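Local coordinates for protein L-asparaginase I (Vibrio cholerae, PDB 2OCD) that probably catalyses the hydrolysis of L-asparagine to L-aspartate and ammonium, as a cytoplasmic homotetramer, at residues Ser174-Pro179 with Gly298-Pro303; Val268-Gln273 with Gly277-Gly282. All blocks are in the same frame, centred on the assembly; numbering follows the deposited sequence.

In the fold
Interaction 1 joins the two lobes of the chain, while interaction 2 lies wholly in the C-terminal one; their centres are about 12 Å apart, on the same side of the chain's centre. Along the sequence, interaction 2 is nested within the loop that interaction 1 closes, since 268-273 and 277-282 both fall between 174-179 and 298-303. The two meet directly. Gly277 N lies 2.8 Å from Asn176 OD1, and Val279 N lies 2.9 Å from Tyr299 O, both probable hydrogen bonds. Segment 277-282 therefore touches both sides of interaction 1, linking the lobe junction to the parallel sheet that contains strand 267-272.

Interaction 1 (Ser174-Pro179 with Gly298-Pro303); sequences SPNLPP and GYDMTP
The amide of Asn176 and the carboxylate of Asp300 pass each other in opposite directions with their planes 35° apart. The amide turns a face to Asp300 CB, which stands over it, 3.8 Å from Asn176 CG. In return, Asn176 CB approaches the carboxylate only obliquely, from one side near its outer oxygen, and comes within 3.7 Å of Asp300 OD2. The aliphatic chain of Lys278 lies against the opposite face of the carboxylate. The carbonyl O of Asp300 lies above the same amide face as its CB, beyond the nitrogen. Asn176 ND2 reaches this oxygen at 3.2 Å, but the angle at the hydrogen is only 126°, so the hydrogen bond is weak. The stronger tie of the amide is at its oxygen, where Asn176 OD1 accepts from Gly277 N.

With chi1 at 58°, Asp300 CG sits between its own backbone N and carbonyl carbon. The carboxylate is thereby directed to Thr336 N, which bonds OD1, while Arg160 forms a long, weak ion pair with OD2.

Each partner is carried by a beta turn. Ser174 to Leu177 forms a type I turn, reinforced where Ser174 OG donates to Leu177 O at 2.9 Å. Gly298 to Met301 forms a type II' turn, closed by Met301 N to Gly298 O at 2.8 Å. Just beyond it, Thr302 N-caps helix 303-315 through Ala305 N. This is a turn-to-turn junction between the N-terminal and C-terminal domains of the two-domain asparaginase fold, away from the predicted active-site residues.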
loop_
_atom_site.group_PDB
_atom_site.type_symbol
_atom_site.label_atom_id
_atom_site.label_comp_id
_atom_site.label_asym_id
_atom_site.label_seq_id
_atom_site.Cartn_x
_atom_site.Cartn_y
_atom_site.Cartn_z
ATOM N N SER B 174 -3.475 -4.302 14.414
ATOM C CA SER B 174 -4.733 -4.756 14.907
ATOM C C SER B 174 -5.513 -5.142 13.702
ATOM O O SER B 174 -6.163 -4.337 13.108
ATOM C CB SER B 174 -5.461 -3.691 15.761
ATOM O OG SER B 174 -5.198 -2.363 15.408
ATOM N N PRO B 175 -5.454 -6.401 13.324
ATOM C CA PRO B 175 -5.987 -6.750 11.994
ATOM C C PRO B 175 -7.477 -6.503 11.842
ATOM O O PRO B 175 -7.941 -6.210 10.743
ATOM C CB PRO B 175 -5.718 -8.264 11.885
ATOM C CG PRO B 175 -4.729 -8.561 12.980
ATOM C CD PRO B 175 -4.968 -7.580 14.061
ATOM N N ASN B 176 -8.199 -6.628 12.950
ATOM C CA ASN B 176 -9.651 -6.577 12.986
ATOM C C ASN B 176 -10.255 -5.242 13.532
ATOM O O ASN B 176 -11.474 -5.110 13.625
ATOM C CB ASN B 176 -10.143 -7.803 13.792
ATOM C CG ASN B 176 -9.942 -9.138 13.038
ATOM O OD1 ASN B 176 -10.259 -9.243 11.854
ATOM N ND2 ASN B 176 -9.458 -10.155 13.730
ATOM N N LEU B 177 -9.405 -4.263 13.871
ATOM C CA LEU B 177 -9.839 -2.937 14.301
ATOM C C LEU B 177 -8.875 -1.896 13.720
ATOM O O LEU B 177 -7.674 -2.046 13.836
ATOM C CB LEU B 177 -9.849 -2.853 15.829
ATOM C CG LEU B 177 -10.765 -1.909 16.660
ATOM C CD1 LEU B 177 -10.034 -0.666 17.128
ATOM C CD2 LEU B 177 -12.084 -1.582 15.909
ATOM N N PRO B 178 -9.383 -0.854 13.054
ATOM C CA PRO B 178 -8.455 0.198 12.625
ATOM C C PRO B 178 -7.816 0.872 13.794
ATOM O O PRO B 178 -8.434 0.946 14.835
ATOM C CB PRO B 178 -9.356 1.212 11.935
ATOM C CG PRO B 178 -10.557 0.423 11.499
ATOM C CD PRO B 178 -10.766 -0.579 12.610
ATOM N N PRO B 179 -6.612 1.419 13.610
ATOM C CA PRO B 179 -5.953 2.008 14.750
ATOM C C PRO B 179 -6.768 3.185 15.240
ATOM O O PRO B 179 -7.393 3.861 14.440
ATOM C CB PRO B 179 -4.588 2.462 14.215
ATOM C CG PRO B 179 -4.521 2.051 12.810
ATOM C CD PRO B 179 -5.857 1.613 12.362
ATOM N N GLY B 298 -15.285 -16.842 19.767
ATOM C CA GLY B 298 -14.480 -15.689 20.203
ATOM C C GLY B 298 -14.464 -14.723 19.023
ATOM O O GLY B 298 -13.556 -13.908 18.879
ATOM N N TYR B 299 -15.451 -14.856 18.142
ATOM C CA TYR B 299 -15.663 -13.890 17.087
ATOM C C TYR B 299 -14.302 -13.543 16.458
ATOM O O TYR B 299 -13.637 -14.455 15.926
ATOM C CB TYR B 299 -16.441 -12.684 17.668
ATOM C CG TYR B 299 -17.779 -13.103 18.270
ATOM C CD1 TYR B 299 -18.961 -13.122 17.484
ATOM C CD2 TYR B 299 -17.864 -13.543 19.584
ATOM C CE1 TYR B 299 -20.180 -13.582 18.006
ATOM C CE2 TYR B 299 -19.064 -13.964 20.115
ATOM C CZ TYR B 299 -20.223 -13.986 19.325
ATOM O OH TYR B 299 -21.431 -14.392 19.873
ATOM N N ASP B 300 -13.870 -12.274 16.560
ATOM C CA ASP B 300 -12.591 -11.787 15.937
ATOM C C ASP B 300 -11.483 -11.468 16.936
ATOM O O ASP B 300 -10.686 -10.554 16.704
ATOM C CB ASP B 300 -12.808 -10.545 15.024
ATOM C CG ASP B 300 -13.445 -9.349 15.730
ATOM O OD1 ASP B 300 -13.894 -9.409 16.912
ATOM O OD2 ASP B 300 -13.535 -8.305 15.058
HETATM N N MSE B 301 -11.444 -12.201 18.049
HETATM C CA MSE B 301 -10.468 -11.932 19.064
HETATM C C MSE B 301 -9.129 -12.410 18.591
HETATM O O MSE B 301 -9.035 -13.378 17.918
HETATM C CB MSE B 301 -10.813 -12.640 20.368
HETATM C CG MSE B 301 -11.735 -11.833 21.246
HETATM SE SE MSE B 301 -11.785 -12.415 23.133
HETATM C CE MSE B 301 -12.844 -14.073 22.888
ATOM N N THR B 302 -8.092 -11.670 18.935
ATOM C CA THR B 302 -6.724 -12.167 18.873
ATOM C C THR B 302 -6.548 -13.290 19.959
ATOM O O THR B 302 -7.322 -13.391 20.941
ATOM C CB THR B 302 -5.773 -11.045 19.117
ATOM O OG1 THR B 302 -5.971 -10.560 20.456
ATOM C CG2 THR B 302 -6.033 -9.932 18.116
ATOM N N PRO B 303 -5.651 -14.219 19.705
ATOM C CA PRO B 303 -5.247 -15.197 20.707
ATOM C C PRO B 303 -4.881 -14.537 21.995
ATOM O O PRO B 303 -5.281 -15.009 23.077
ATOM C CB PRO B 303 -3.968 -15.795 20.123
ATOM C CG PRO B 303 -4.219 -15.728 18.570
ATOM C CD PRO B 303 -5.039 -14.460 18.382
#

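Interaction 2 (Val268-Gln273 with Gly277-Gly282); sequences VVNLTQ and GKVNMG
Asn270 projects from strand 267-272 toward Val279 and Met281, and each of its side-chain atoms from CB outward meets one or both of them. CB packs against the selenium of Met281, a selenomethionine, with Asn270 CB to Met281 SE at 3.8 Å. One bond farther, CG is equally distant from Met281 SE and Val279 CG1, at 4.1 Å each. At the tip, Val279 covers one face of the amide with both methyls: CG2 lies over Asn270 OD1 at 3.9 Å, and CG1 over ND2. The selenium instead comes in at the nitrogen edge, with Met281 SE 3.4 Å from Asn270 ND2. These are packing contacts, because the polar needs of the amide are met elsewhere. OD1 is hydrogen-bonded with Thr242 OG1 and ND2 donates to Gly246 O, two bonds that fix which way the buried amide is turned.

Val279 CG1, trans to the backbone N at a chi1 of 162°, is placed over Asn270 ND2, 3.7 Å away. Its CG2 also rests on the strand's backbone, 3.4 Å from Thr272 N and close to Asn270 O. Farther along the strand, Thr272 CG2 meets the carbonyl of Gly277, at 3.5 Å from its O. Thr272 OG1 is engaged by Gly244 O and Cys274 N.

Beyond Met281, Gly282 N bonds Asn280 OD1 in an Asx turn, while at the start of the segment Gly277 pairs in a parallel ladder with a strand of the second subunit. The contact is thus the packing of a returning loop on the end of a strand in the four-stranded parallel sheet of the C-terminal domain, within the beta-alpha-beta connection that leads through helix 289-292 to the adjacent parallel strand 296-297.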
loop_
_atom_site.group_PDB
_atom_site.type_symbol
_atom_site.label_atom_id
_atom_site.label_comp_id
_atom_site.label_asym_id
_atom_site.label_seq_id
_atom_site.Cartn_x
_atom_site.Cartn_y
_atom_site.Cartn_z
ATOM N N VAL B 268 -14.358 -23.688 26.320
ATOM C CA VAL B 268 -13.846 -24.063 25.048
ATOM C C VAL B 268 -14.255 -22.977 24.041
ATOM O O VAL B 268 -15.436 -22.819 23.695
ATOM C CB VAL B 268 -14.313 -25.479 24.657
ATOM C CG1 VAL B 268 -13.739 -25.878 23.253
ATOM C CG2 VAL B 268 -13.885 -26.520 25.730
ATOM N N VAL B 269 -13.266 -22.197 23.610
ATOM C CA VAL B 269 -13.519 -21.005 22.837
ATOM C C VAL B 269 -12.934 -21.244 21.472
ATOM O O VAL B 269 -11.843 -21.800 21.336
ATOM C CB VAL B 269 -12.888 -19.752 23.502
ATOM C CG1 VAL B 269 -11.405 -19.910 23.667
ATOM C CG2 VAL B 269 -13.231 -18.431 22.724
ATOM N N ASN B 270 -13.695 -20.860 20.461
ATOM C CA ASN B 270 -13.310 -21.112 19.111
ATOM C C ASN B 270 -12.811 -19.806 18.468
ATOM O O ASN B 270 -13.613 -18.923 18.269
ATOM C CB ASN B 270 -14.528 -21.711 18.375
ATOM C CG ASN B 270 -14.305 -21.882 16.864
ATOM O OD1 ASN B 270 -13.144 -21.795 16.347
ATOM N ND2 ASN B 270 -15.404 -22.111 16.145
ATOM N N LEU B 271 -11.507 -19.683 18.186
ATOM C CA LEU B 271 -10.975 -18.564 17.392
ATOM C C LEU B 271 -10.531 -19.025 16.014
ATOM O O LEU B 271 -10.209 -20.173 15.837
ATOM C CB LEU B 271 -9.734 -17.991 18.007
ATOM C CG LEU B 271 -9.671 -17.411 19.404
ATOM C CD1 LEU B 271 -8.335 -16.672 19.487
ATOM C CD2 LEU B 271 -10.813 -16.451 19.684
ATOM N N THR B 272 -10.458 -18.134 15.037
ATOM C CA THR B 272 -9.927 -18.509 13.717
ATOM C C THR B 272 -8.374 -18.527 13.668
ATOM O O THR B 272 -7.726 -17.691 14.273
ATOM C CB THR B 272 -10.510 -17.577 12.610
ATOM O OG1 THR B 272 -10.206 -18.108 11.309
ATOM C CG2 THR B 272 -9.993 -16.116 12.756
ATOM N N GLN B 273 -7.774 -19.492 12.973
ATOM C CA GLN B 273 -6.333 -19.439 12.705
ATOM C C GLN B 273 -5.996 -18.438 11.567
ATOM O O GLN B 273 -4.862 -18.036 11.438
ATOM C CB GLN B 273 -5.683 -20.835 12.551
ATOM C CG GLN B 273 -6.061 -21.674 11.347
ATOM C CD GLN B 273 -5.681 -23.202 11.474
ATOM O OE1 GLN B 273 -6.081 -23.905 12.422
ATOM N NE2 GLN B 273 -4.943 -23.698 10.488
ATOM N N GLY B 277 -10.179 -11.573 10.368
ATOM C CA GLY B 277 -11.315 -12.466 10.206
ATOM C C GLY B 277 -11.973 -12.929 11.489
ATOM O O GLY B 277 -11.362 -12.907 12.563
ATOM N N LYS B 278 -13.217 -13.379 11.339
ATOM C CA LYS B 278 -14.119 -13.508 12.459
ATOM C C LYS B 278 -14.877 -14.843 12.446
ATOM O O LYS B 278 -15.506 -15.206 11.455
ATOM C CB LYS B 278 -15.091 -12.344 12.416
ATOM C CG LYS B 278 -15.853 -12.194 13.679
ATOM C CD LYS B 278 -17.249 -11.611 13.475
ATOM C CE LYS B 278 -17.295 -10.118 13.607
ATOM N NZ LYS B 278 -18.482 -9.711 14.468
ATOM N N VAL B 279 -14.834 -15.562 13.563
ATOM C CA VAL B 279 -15.607 -16.781 13.712
ATOM C C VAL B 279 -17.141 -16.488 13.686
ATOM O O VAL B 279 -17.634 -15.545 14.310
ATOM C CB VAL B 279 -15.207 -17.566 15.011
ATOM C CG1 VAL B 279 -16.311 -18.584 15.385
ATOM C CG2 VAL B 279 -13.822 -18.249 14.856
ATOM N N ASN B 280 -17.858 -17.312 12.926
ATOM C CA ASN B 280 -19.311 -17.260 12.739
ATOM C C ASN B 280 -19.872 -18.673 12.959
ATOM O O ASN B 280 -20.052 -19.463 12.026
ATOM C CB ASN B 280 -19.619 -16.794 11.322
ATOM C CG ASN B 280 -21.086 -16.388 11.107
ATOM O OD1 ASN B 280 -22.020 -16.826 11.798
ATOM N ND2 ASN B 280 -21.291 -15.574 10.085
HETATM N N MSE B 281 -20.140 -18.996 14.209
HETATM C CA MSE B 281 -20.835 -20.231 14.540
HETATM C C MSE B 281 -22.352 -20.016 14.720
HETATM O O MSE B 281 -22.963 -20.620 15.597
HETATM C CB MSE B 281 -20.275 -20.846 15.815
HETATM C CG MSE B 281 -18.794 -21.223 15.816
HETATM SE SE MSE B 281 -18.305 -21.497 17.724
HETATM C CE MSE B 281 -19.711 -22.801 18.232
ATOM N N GLY B 282 -22.967 -19.210 13.871
ATOM C CA GLY B 282 -24.429 -18.958 13.968
ATOM C C GLY B 282 -25.300 -20.128 13.535
ATOM O O GLY B 282 -26.472 -20.219 13.937
#